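Local coordinates for protein endo-1,3-beta-glucanase, family GH16 (Zobellia galactanivorans, PDB 4CRQ) that probably hydrolyses internal beta-1,3-glucosidic linkages of laminarin through this family 16 catalytic module of a larger modular laminarinase, at residues A[62-67]-A[211-216]; A[180-183]-A[188-191]. The protein carries 1 engineered substitution. One frame throughout, in Å; residues are numbered along the deposited sequence.

Interaction 1 of 2, residues A[62-67]-A[211-216]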
loop_
_atom_site.group_PDB
_atom_site.type_symbol
_atom_site.label_atom_id
_atom_site.label_comp_id
_atom_site.label_asym_id
_atom_site.label_seq_id
_atom_site.Cartn_x
_atom_site.Cartn_y
_atom_site.Cartn_z
ATOM N N ALA A 62 -19.325 8.862 8.403
ATOM C CA ALA A 62 -18.518 7.667 8.700
ATOM C C ALA A 62 -18.312 7.586 10.195
ATOM O O ALA A 62 -18.402 8.619 10.907
ATOM C CB ALA A 62 -17.180 7.714 7.989
ATOM N N GLN A 63 -18.028 6.391 10.702
ATOM C CA GLN A 63 -17.693 6.298 12.131
ATOM C C GLN A 63 -16.199 6.058 12.365
ATOM O O GLN A 63 -15.813 5.858 13.518
ATOM C CB GLN A 63 -18.600 5.305 12.889
ATOM C CG GLN A 63 -18.238 3.868 12.754
ATOM C CD GLN A 63 -19.184 2.919 13.450
ATOM O OE1 GLN A 63 -19.440 2.974 14.658
ATOM N NE2 GLN A 63 -19.691 2.019 12.674
ATOM N N TYR A 64 -15.369 6.096 11.310
ATOM C CA TYR A 64 -13.902 5.934 11.458
ATOM C C TYR A 64 -13.194 6.972 10.624
ATOM O O TYR A 64 -13.696 7.354 9.569
ATOM C CB TYR A 64 -13.406 4.536 11.008
ATOM C CG TYR A 64 -14.230 3.416 11.651
ATOM C CD1 TYR A 64 -14.058 3.074 13.016
ATOM C CD2 TYR A 64 -15.200 2.711 10.912
ATOM C CE1 TYR A 64 -14.821 2.054 13.612
ATOM C CE2 TYR A 64 -15.971 1.683 11.495
ATOM C CZ TYR A 64 -15.774 1.373 12.841
ATOM O OH TYR A 64 -16.509 0.392 13.451
ATOM N N THR A 65 -12.034 7.387 11.101
ATOM C CA THR A 65 -11.126 8.219 10.315
ATOM C C THR A 65 -9.773 7.535 10.249
ATOM O O THR A 65 -9.413 6.763 11.145
ATOM C CB THR A 65 -10.977 9.653 10.884
ATOM O OG1 THR A 65 -10.528 9.560 12.247
ATOM C CG2 THR A 65 -12.306 10.448 10.777
ATOM N N SER A 66 -9.012 7.819 9.184
ATOM C CA SER A 66 -7.658 7.295 9.042
ATOM C C SER A 66 -6.968 8.191 8.011
ATOM O O SER A 66 -7.502 9.279 7.702
ATOM C CB SER A 66 -7.696 5.829 8.601
ATOM O OG SER A 66 -6.389 5.253 8.676
ATOM N N ALA A 67 -5.818 7.764 7.482
ATOM C CA ALA A 67 -5.114 8.532 6.463
ATOM C C ALA A 67 -4.715 7.673 5.284
ATOM O O ALA A 67 -4.514 6.472 5.423
ATOM C CB ALA A 67 -3.879 9.204 7.043
ATOM N N PHE A 211 -16.878 -6.417 7.618
ATOM C CA PHE A 211 -17.530 -5.208 8.176
ATOM C C PHE A 211 -17.669 -5.143 9.698
ATOM O O PHE A 211 -18.297 -4.224 10.235
ATOM C CB PHE A 211 -18.869 -4.985 7.414
ATOM C CG PHE A 211 -18.651 -4.903 5.936
ATOM C CD1 PHE A 211 -18.123 -3.719 5.369
ATOM C CD2 PHE A 211 -18.934 -6.003 5.089
ATOM C CE1 PHE A 211 -17.894 -3.631 4.001
ATOM C CE2 PHE A 211 -18.701 -5.908 3.705
ATOM C CZ PHE A 211 -18.175 -4.721 3.173
ATOM N N ASP A 212 -17.056 -6.114 10.371
ATOM C CA ASP A 212 -16.995 -6.126 11.829
ATOM C C ASP A 212 -15.672 -5.503 12.220
ATOM O O ASP A 212 -14.606 -5.860 11.677
ATOM C CB ASP A 212 -17.142 -7.540 12.358
ATOM C CG ASP A 212 -18.459 -8.176 11.922
ATOM O OD1 ASP A 212 -19.425 -7.437 11.628
ATOM O OD2 ASP A 212 -18.564 -9.414 11.873
ATOM N N VAL A 213 -15.743 -4.552 13.153
ATOM C CA VAL A 213 -14.573 -3.832 13.623
ATOM C C VAL A 213 -14.469 -3.977 15.122
ATOM O O VAL A 213 -15.463 -3.730 15.856
ATOM C CB VAL A 213 -14.654 -2.325 13.245
ATOM C CG1 VAL A 213 -13.436 -1.510 13.767
ATOM C CG2 VAL A 213 -14.854 -2.146 11.721
ATOM N N ASP A 214 -13.276 -4.365 15.587
ATOM C CA ASP A 214 -13.010 -4.376 17.020
ATOM C C ASP A 214 -12.593 -2.940 17.426
ATOM O O ASP A 214 -11.405 -2.567 17.350
ATOM C CB ASP A 214 -11.938 -5.408 17.378
ATOM C CG ASP A 214 -11.617 -5.429 18.864
ATOM O OD1 ASP A 214 -12.209 -4.638 19.645
ATOM O OD2 ASP A 214 -10.757 -6.238 19.257
ATOM N N GLN A 215 -13.571 -2.144 17.866
ATOM C CA GLN A 215 -13.302 -0.738 18.181
ATOM C C GLN A 215 -12.431 -0.603 19.431
ATOM O O GLN A 215 -11.843 0.487 19.641
ATOM C CB GLN A 215 -14.593 0.076 18.300
ATOM C CG GLN A 215 -15.500 -0.028 17.068
ATOM C CD GLN A 215 -16.814 0.713 17.241
ATOM O OE1 GLN A 215 -17.253 0.968 18.374
ATOM N NE2 GLN A 215 -17.452 1.062 16.123
ATOM N N SER A 216 -12.318 -1.675 20.245
ATOM C CA SER A 216 -11.445 -1.642 21.424
ATOM C C SER A 216 -9.947 -1.564 21.023
ATOM O O SER A 216 -9.094 -1.238 21.871
ATOM C CB SER A 216 -11.662 -2.843 22.363
ATOM O OG SER A 216 -11.054 -4.026 21.853
#

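Interaction 2 of 2, residues A[180-183]-A[188-191]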
loop_
_atom_site.group_PDB
_atom_site.type_symbol
_atom_site.label_atom_id
_atom_site.label_comp_id
_atom_site.label_asym_id
_atom_site.label_seq_id
_atom_site.Cartn_x
_atom_site.Cartn_y
_atom_site.Cartn_z
ATOM N N VAL A 180 5.956 -12.854 -10.203
ATOM C CA VAL A 180 5.128 -12.808 -11.406
ATOM C C VAL A 180 6.052 -12.485 -12.578
ATOM O O VAL A 180 6.956 -11.646 -12.474
ATOM C CB VAL A 180 3.922 -11.814 -11.378
ATOM C CG1 VAL A 180 2.868 -12.280 -10.414
ATOM C CG2 VAL A 180 4.327 -10.373 -11.069
ATOM N N ASP A 181 5.807 -13.181 -13.680
ATOM C CA ASP A 181 6.492 -12.957 -14.920
ATOM C C ASP A 181 5.725 -11.829 -15.638
ATOM O O ASP A 181 4.495 -11.888 -15.801
ATOM C CB ASP A 181 6.552 -14.290 -15.686
ATOM C CG ASP A 181 7.073 -14.169 -17.120
ATOM O OD1 ASP A 181 7.721 -13.163 -17.495
ATOM O OD2 ASP A 181 6.828 -15.129 -17.892
ATOM N N ILE A 182 6.457 -10.793 -16.036
ATOM C CA ILE A 182 5.878 -9.685 -16.821
ATOM C C ILE A 182 6.621 -9.501 -18.167
ATOM O O ILE A 182 6.290 -8.584 -18.919
ATOM C CB ILE A 182 5.755 -8.329 -16.021
ATOM C CG1 ILE A 182 7.127 -7.781 -15.569
ATOM C CG2 ILE A 182 4.764 -8.457 -14.851
ATOM C CD1 ILE A 182 7.142 -6.299 -15.205
ATOM N N SER A 183 7.608 -10.361 -18.468
ATOM C CA SER A 183 8.435 -10.220 -19.693
ATOM C C SER A 183 7.572 -10.143 -20.962
ATOM O O SER A 183 6.644 -10.951 -21.159
ATOM C CB SER A 183 9.505 -11.312 -19.814
ATOM O OG SER A 183 8.926 -12.595 -19.822
ATOM N N GLY A 188 -1.115 -9.960 -20.910
ATOM C CA GLY A 188 -1.507 -8.546 -20.908
ATOM C C GLY A 188 -0.901 -7.685 -19.793
ATOM O O GLY A 188 -1.533 -6.719 -19.382
ATOM N N THR A 189 0.306 -8.035 -19.319
ATOM C CA THR A 189 1.036 -7.321 -18.238
ATOM C C THR A 189 1.907 -6.128 -18.706
ATOM O O THR A 189 2.741 -5.630 -17.921
ATOM C CB THR A 189 1.947 -8.272 -17.413
ATOM O OG1 THR A 189 2.875 -8.915 -18.301
ATOM C CG2 THR A 189 1.127 -9.310 -16.603
ATOM N N GLY A 190 1.713 -5.669 -19.957
ATOM C CA GLY A 190 2.451 -4.520 -20.543
ATOM C C GLY A 190 2.409 -3.244 -19.704
ATOM O O GLY A 190 3.349 -2.441 -19.717
ATOM N N GLU A 191 1.321 -3.072 -18.959
ATOM C CA GLU A 191 1.142 -1.906 -18.079
ATOM C C GLU A 191 2.209 -1.794 -16.982
ATOM O O GLU A 191 2.441 -0.702 -16.452
ATOM C CB GLU A 191 -0.278 -1.884 -17.492
ATOM C CG GLU A 191 -1.339 -1.762 -18.587
ATOM C CD GLU A 191 -1.368 -0.413 -19.294
ATOM O OE1 GLU A 191 -1.071 0.640 -18.664
ATOM O OE2 GLU A 191 -1.699 -0.397 -20.498
HETATM O O HOH W 1 5.116 -6.242 -19.062
#

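Interaction 1 of 2, residues A[62-67]-A[211-216]
Tyr-64 carries its phenol onto Val-213, the two side chains approaching from opposite directions. Both Val-213 methyls pack around the hydroxyl end of the ring: CG2 lies 3.8 Å from Tyr-64 CZ, and CG1 is equally far from Tyr-64 CE1. The ring is placed by a first torsion that sets Tyr-64 CG anti to its carbonyl carbon (chi1 -50°). On one ring face, toward the rim, sits CG of Gln-63, the preceding residue. Gln-215 then crosses both residues at about a right angle. Its NE2 donates to Tyr-64 OH over 2.9 Å; the bond is nearly straight (174°), and the hydroxyl oxygen lies in the amide plane of Gln-215. The same nitrogen reaches Gln-63 OE1 at 3.1 Å, but the 132° angle makes that bond weak, and the two amide planes are steeply inclined. Leu-218 and Val-204 also pack on Tyr-64, placing the contact where strand 62-70 of the beta-sandwich meets the loop leading to strand 220-231. The straight bond to Tyr-64 OH probably sets the rotation of the Gln-215 amide, with the weak one to Gln-63 adding to it; polar and apolar contacts together join the loop to the strand.

Interaction 2 of 2, residues A[180-183]-A[188-191]
Thr-189 directs its CB at Ile-182, and the two side chains cross obliquely. Starting at that carbon, Thr-189 CB lies 3.8 Å from Ile-182 CG2, so the methyl branch of the isoleucine, not its longer CG1 arm, is the one that meets it. Further out, Thr-189 CG2 approaches the same methyl at 4.1 Å, a looser apolar contact. The other branch, Thr-189 OG1, sits between its backbone N and carbonyl carbon (chi1 58°), which brings it to 3.4 Å from Ile-182 CA and 3.7 Å from Ile-182 CB. This is packing against the backbone and CB: the hydroxyl bonds instead to the carbonyl of Val-186, within the turn that joins the two segments. The CG1 arm of Ile-182 leads away from Thr-189, and the isoleucine also packs on Phe-192 and Gln-193, while Trp-134 touches Thr-189.

No direct hydrogen bond joins 180-183 to 188-191, but a water does. This water donates to Ile-182 O at 2.6 Å. A second, weak bond runs from the water to Thr-189 O. Within 180-183, Asp-181 OD1 accepts from Ser-183 N at 3.0 Å (148°), an Asx turn, and also from Ser-183 OG at 2.7 Å through its syn lone pair. Two donors thus grip one carboxylate oxygen, a geometry consistent with steadying the turn out of strand 175-181. The loop is therefore closed by van der Waals packing and a shared water, while the direct side-chain hydrogen bonds described here stay within 180-183 or run to Val-186 in the linker.

Overall arrangement
Interaction 1 ties a loop to strand 62-70 of the GH16 beta-sandwich; interaction 2 joins the exit of strand 175-181 to the loop that follows. They lie on opposite sides of the chain's centre, with interaction centres about 36 Å apart. In sequence they differ in reach: the closest ends of interaction 1 are 144 positions apart, whereas interaction 2 closes a short turn within that long span. Strand 196-204 follows this turn and supplies Val-204, which touches Tyr-64 and Val-213. Interaction 1 is only partly buried and relies on direct side-chain hydrogen bonding around a buried aromatic residue. Interaction 2 is a buried van der Waals contact between an isoleucine and a threonine, with a water bridging the backbones. Neither lies at the calcium site.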